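Local coordinates for protein putative metalloprotease II (PDB 4ON1) that probably acts as a secreted zinc-dependent endopeptidase of the fragilysin type, made with an N-terminal prodomain that probably keeps the catalytic zinc blocked, at residues Q279-W292 against P312-S325. Numbering follows the deposited sequence.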
# COMPACT_ATOMS: atom_id res chain seq x y z
N GLN A 279 -3.96 -8.92 -21.64
CA GLN A 279 -4.43 -8.19 -20.47
C GLN A 279 -4.00 -6.72 -20.53
O GLN A 279 -3.61 -6.13 -19.52
CB GLN A 279 -3.91 -8.84 -19.18
CG GLN A 279 -4.22 -10.33 -19.05
CD GLN A 279 -3.82 -10.87 -17.69
OE1 GLN A 279 -4.23 -10.36 -16.65
NE2 GLN A 279 -2.99 -11.91 -17.70
N ASP A 280 -4.10 -6.14 -21.72
CA ASP A 280 -3.54 -4.82 -21.98
C ASP A 280 -4.44 -3.65 -21.56
O ASP A 280 -4.05 -2.49 -21.67
CB ASP A 280 -3.22 -4.71 -23.48
CG ASP A 280 -4.46 -4.88 -24.34
OD1 ASP A 280 -5.03 -5.99 -24.34
OD2 ASP A 280 -4.85 -3.91 -25.03
N LYS A 281 -5.63 -3.96 -21.06
CA LYS A 281 -6.61 -2.92 -20.72
C LYS A 281 -6.78 -2.75 -19.22
O LYS A 281 -7.83 -2.33 -18.75
CB LYS A 281 -7.96 -3.26 -21.36
CG LYS A 281 -7.92 -3.28 -22.88
CD LYS A 281 -9.30 -3.65 -23.43
CE LYS A 281 -9.46 -3.26 -24.88
NZ LYS A 281 -10.83 -3.58 -25.38
N LYS A 282 -5.72 -3.06 -18.48
CA LYS A 282 -5.70 -2.89 -17.03
C LYS A 282 -4.58 -1.93 -16.66
O LYS A 282 -3.62 -1.79 -17.41
CB LYS A 282 -5.48 -4.23 -16.31
CG LYS A 282 -6.47 -5.32 -16.67
CD LYS A 282 -6.06 -6.63 -15.99
CE LYS A 282 -6.86 -7.81 -16.52
NZ LYS A 282 -6.40 -9.08 -15.90
N PRO A 283 -4.70 -1.26 -15.50
CA PRO A 283 -3.61 -0.43 -14.99
C PRO A 283 -2.47 -1.30 -14.51
O PRO A 283 -2.73 -2.25 -13.78
CB PRO A 283 -4.24 0.33 -13.81
CG PRO A 283 -5.73 0.12 -13.95
CD PRO A 283 -5.89 -1.20 -14.64
N TYR A 284 -1.24 -0.98 -14.91
CA TYR A 284 -0.06 -1.71 -14.46
C TYR A 284 0.87 -0.80 -13.69
O TYR A 284 1.20 0.28 -14.17
CB TYR A 284 0.68 -2.32 -15.65
CG TYR A 284 0.03 -3.54 -16.25
CD1 TYR A 284 -1.08 -3.43 -17.06
CD2 TYR A 284 0.56 -4.80 -16.03
CE1 TYR A 284 -1.67 -4.54 -17.62
CE2 TYR A 284 -0.03 -5.93 -16.58
CZ TYR A 284 -1.14 -5.79 -17.37
OH TYR A 284 -1.71 -6.90 -17.92
N ILE A 285 1.30 -1.23 -12.51
CA ILE A 285 2.24 -0.42 -11.75
C ILE A 285 3.49 -1.22 -11.40
O ILE A 285 3.41 -2.31 -10.83
CB ILE A 285 1.60 0.14 -10.46
CG1 ILE A 285 0.40 1.02 -10.81
CG2 ILE A 285 2.60 0.99 -9.69
CD1 ILE A 285 -0.92 0.38 -10.48
N LEU A 286 4.66 -0.67 -11.76
CA LEU A 286 5.94 -1.29 -11.44
C LEU A 286 6.39 -0.91 -10.03
O LEU A 286 6.41 0.28 -9.68
CB LEU A 286 7.01 -0.86 -12.45
CG LEU A 286 8.40 -1.47 -12.26
CD1 LEU A 286 8.38 -2.96 -12.57
CD2 LEU A 286 9.43 -0.76 -13.14
N LEU A 287 6.78 -1.91 -9.25
CA LEU A 287 7.13 -1.68 -7.85
C LEU A 287 8.59 -2.00 -7.53
O LEU A 287 9.10 -3.07 -7.87
CB LEU A 287 6.22 -2.53 -6.94
CG LEU A 287 4.71 -2.33 -7.09
CD1 LEU A 287 3.95 -3.22 -6.11
CD2 LEU A 287 4.36 -0.88 -6.86
N ARG A 288 9.25 -1.07 -6.85
CA ARG A 288 10.60 -1.29 -6.34
C ARG A 288 10.69 -0.72 -4.94
O ARG A 288 9.86 0.10 -4.55
CB ARG A 288 11.65 -0.63 -7.23
CG ARG A 288 11.46 0.88 -7.35
CD ARG A 288 12.72 1.59 -7.79
NE ARG A 288 13.31 0.99 -8.99
CZ ARG A 288 14.34 1.52 -9.65
NH1 ARG A 288 14.87 2.66 -9.24
NH2 ARG A 288 14.82 0.90 -10.72
N ASP A 289 11.68 -1.15 -4.17
CA ASP A 289 11.83 -0.59 -2.84
C ASP A 289 12.39 0.82 -2.90
O ASP A 289 12.05 1.67 -2.08
CB ASP A 289 12.72 -1.46 -1.97
CG ASP A 289 12.81 -0.94 -0.56
OD1 ASP A 289 13.89 -0.44 -0.17
OD2 ASP A 289 11.79 -1.00 0.16
N GLY A 290 13.26 1.06 -3.88
CA GLY A 290 13.95 2.33 -4.01
C GLY A 290 13.17 3.42 -4.71
O GLY A 290 11.94 3.44 -4.70
N THR A 291 13.90 4.36 -5.31
CA THR A 291 13.29 5.52 -5.94
C THR A 291 13.88 5.75 -7.32
O THR A 291 14.71 4.98 -7.79
CB THR A 291 13.51 6.79 -5.11
OG1 THR A 291 14.92 6.95 -4.88
CG2 THR A 291 12.78 6.70 -3.78
N TRP A 292 13.46 6.84 -7.96
CA TRP A 292 14.01 7.23 -9.25
C TRP A 292 14.63 8.61 -9.17
O TRP A 292 14.45 9.32 -8.17
CB TRP A 292 12.93 7.20 -10.34
CG TRP A 292 12.46 5.82 -10.63
CD1 TRP A 292 12.93 4.97 -11.60
CD2 TRP A 292 11.44 5.10 -9.93
NE1 TRP A 292 12.25 3.78 -11.55
CE2 TRP A 292 11.34 3.83 -10.53
CE3 TRP A 292 10.60 5.40 -8.85
CZ2 TRP A 292 10.42 2.87 -10.10
CZ3 TRP A 292 9.69 4.45 -8.42
CH2 TRP A 292 9.61 3.20 -9.05
N PRO A 312 -12.05 1.16 -21.38
CA PRO A 312 -10.66 1.22 -20.91
C PRO A 312 -9.69 1.39 -22.06
O PRO A 312 -9.91 0.84 -23.14
CB PRO A 312 -10.46 -0.14 -20.22
CG PRO A 312 -11.51 -1.03 -20.82
CD PRO A 312 -12.68 -0.13 -21.06
N ARG A 313 -8.65 2.17 -21.83
CA ARG A 313 -7.53 2.26 -22.75
C ARG A 313 -6.79 0.93 -22.85
O ARG A 313 -6.76 0.16 -21.89
CB ARG A 313 -6.59 3.37 -22.31
CG ARG A 313 -7.25 4.74 -22.39
CD ARG A 313 -6.42 5.80 -21.71
NE ARG A 313 -5.09 5.86 -22.28
CZ ARG A 313 -4.74 6.67 -23.27
NH1 ARG A 313 -5.64 7.48 -23.82
NH2 ARG A 313 -3.49 6.66 -23.72
N GLY A 314 -6.19 0.66 -24.01
CA GLY A 314 -5.50 -0.60 -24.23
C GLY A 314 -4.00 -0.45 -24.41
O GLY A 314 -3.44 0.61 -24.11
N ASN A 315 -3.35 -1.52 -24.86
CA ASN A 315 -1.92 -1.53 -25.15
C ASN A 315 -1.06 -1.04 -23.99
O ASN A 315 -0.06 -0.36 -24.19
CB ASN A 315 -1.62 -0.69 -26.41
CG ASN A 315 -0.21 -0.91 -26.94
OD1 ASN A 315 0.52 0.04 -27.23
ND2 ASN A 315 0.19 -2.18 -27.03
N PHE A 316 -1.46 -1.39 -22.77
CA PHE A 316 -0.68 -1.08 -21.58
C PHE A 316 -0.38 0.42 -21.44
O PHE A 316 0.64 0.81 -20.89
CB PHE A 316 0.63 -1.88 -21.58
CG PHE A 316 0.41 -3.37 -21.70
CD1 PHE A 316 0.08 -4.12 -20.58
CD2 PHE A 316 0.51 -4.01 -22.93
CE1 PHE A 316 -0.13 -5.49 -20.69
CE2 PHE A 316 0.30 -5.38 -23.04
CZ PHE A 316 -0.02 -6.12 -21.92
N GLU A 317 -1.28 1.26 -21.95
CA GLU A 317 -1.09 2.71 -21.90
C GLU A 317 -1.33 3.27 -20.51
O GLU A 317 -0.87 4.37 -20.20
CB GLU A 317 -2.00 3.40 -22.91
CG GLU A 317 -1.52 3.26 -24.35
CD GLU A 317 -2.59 3.64 -25.35
OE1 GLU A 317 -3.59 4.28 -24.95
OE2 GLU A 317 -2.44 3.28 -26.53
N VAL A 318 -2.08 2.54 -19.69
CA VAL A 318 -2.33 2.97 -18.32
C VAL A 318 -1.34 2.30 -17.39
O VAL A 318 -1.45 1.12 -17.09
CB VAL A 318 -3.77 2.66 -17.85
CG1 VAL A 318 -3.96 3.08 -16.39
CG2 VAL A 318 -4.79 3.34 -18.74
N ALA A 319 -0.35 3.06 -16.94
CA ALA A 319 0.72 2.49 -16.14
C ALA A 319 1.34 3.52 -15.23
O ALA A 319 1.18 4.73 -15.42
CB ALA A 319 1.79 1.87 -17.04
N ALA A 320 2.05 3.02 -14.23
CA ALA A 320 2.79 3.88 -13.33
C ALA A 320 3.98 3.12 -12.79
O ALA A 320 4.09 1.91 -12.97
CB ALA A 320 1.90 4.37 -12.20
N ILE A 321 4.87 3.84 -12.13
CA ILE A 321 5.91 3.21 -11.35
C ILE A 321 5.79 3.77 -9.93
O ILE A 321 5.37 4.92 -9.75
CB ILE A 321 7.30 3.48 -11.94
CG1 ILE A 321 7.63 4.97 -11.87
CG2 ILE A 321 7.33 3.06 -13.41
CD1 ILE A 321 8.92 5.33 -12.60
N SER A 322 6.13 2.97 -8.93
CA SER A 322 5.97 3.40 -7.55
C SER A 322 6.95 2.73 -6.62
O SER A 322 7.21 1.53 -6.74
CB SER A 322 4.54 3.11 -7.07
OG SER A 322 4.39 3.56 -5.73
N THR A 323 7.48 3.50 -5.67
CA THR A 323 8.23 2.92 -4.57
C THR A 323 7.27 2.16 -3.66
O THR A 323 6.06 2.42 -3.66
CB THR A 323 8.97 4.00 -3.77
OG1 THR A 323 9.89 3.39 -2.84
CG2 THR A 323 7.98 4.88 -3.02
N THR A 324 7.79 1.20 -2.89
CA THR A 324 6.97 0.54 -1.88
C THR A 324 7.51 0.80 -0.49
O THR A 324 6.99 0.27 0.49
CB THR A 324 6.89 -0.98 -2.09
OG1 THR A 324 8.22 -1.52 -2.16
CG2 THR A 324 6.16 -1.29 -3.37
N SER A 325 8.57 1.61 -0.41
CA SER A 325 9.25 1.88 0.85
C SER A 325 8.29 2.38 1.94
O SER A 325 7.41 3.20 1.69
CB SER A 325 10.36 2.92 0.64
OG SER A 325 10.86 3.36 1.88
O HOH W 1 -3.27 -0.34 -19.60
O HOH W 2 -12.07 -0.54 -24.39
O HOH W 3 9.61 -2.36 0.03
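Phe316 lies between Asp280 and Tyr284 and has the largest area buried by the contact. One face of its ring receives the CA of Asp280 in a CH-pi contact, 3.7 Å from the ring centroid. Its edge meets the face of Tyr284 in a T-shaped pair, with planes at 65° and Phe316 CD1 3.5 Å from Tyr284 CE1. The Tyr284 ring is also fixed at its far end, where OH donates to Gln279 O. Asp280 holds the turn that carries Phe316 by two bonds: its carbonyl O takes Phe316 N on an in-plane lone pair, and OD2 uses its anti lone pair for Asn315 N (2.8 Å, nearly straight at 172°). From Tyr284 to Arg288 the backbone runs parallel to 319-323, in a ladder whose Arg288 N to Ser322 O bond is weak. Midway along strand 319-323, Ile321, with CG1 placed between backbone N and carbonyl carbon (chi1 65°), lays CD1 over the Trp292 indole, 3.5 Å from CE2; Arg288 CD lies over the opposite face, toward the rim. Strand 284-288 also pairs with strand 201-209, and 319-323 with the antiparallel strand 299-301. Tyr284, Leu286, Trp292 and Phe316 pack against helix 259-271, whereas Ile285 and Ser322 touch helix 331-340, the HExxH helix that follows strand 319-323 and carries the zinc ligands His334 and His338, consistent with a metzincin-type catalytic domain.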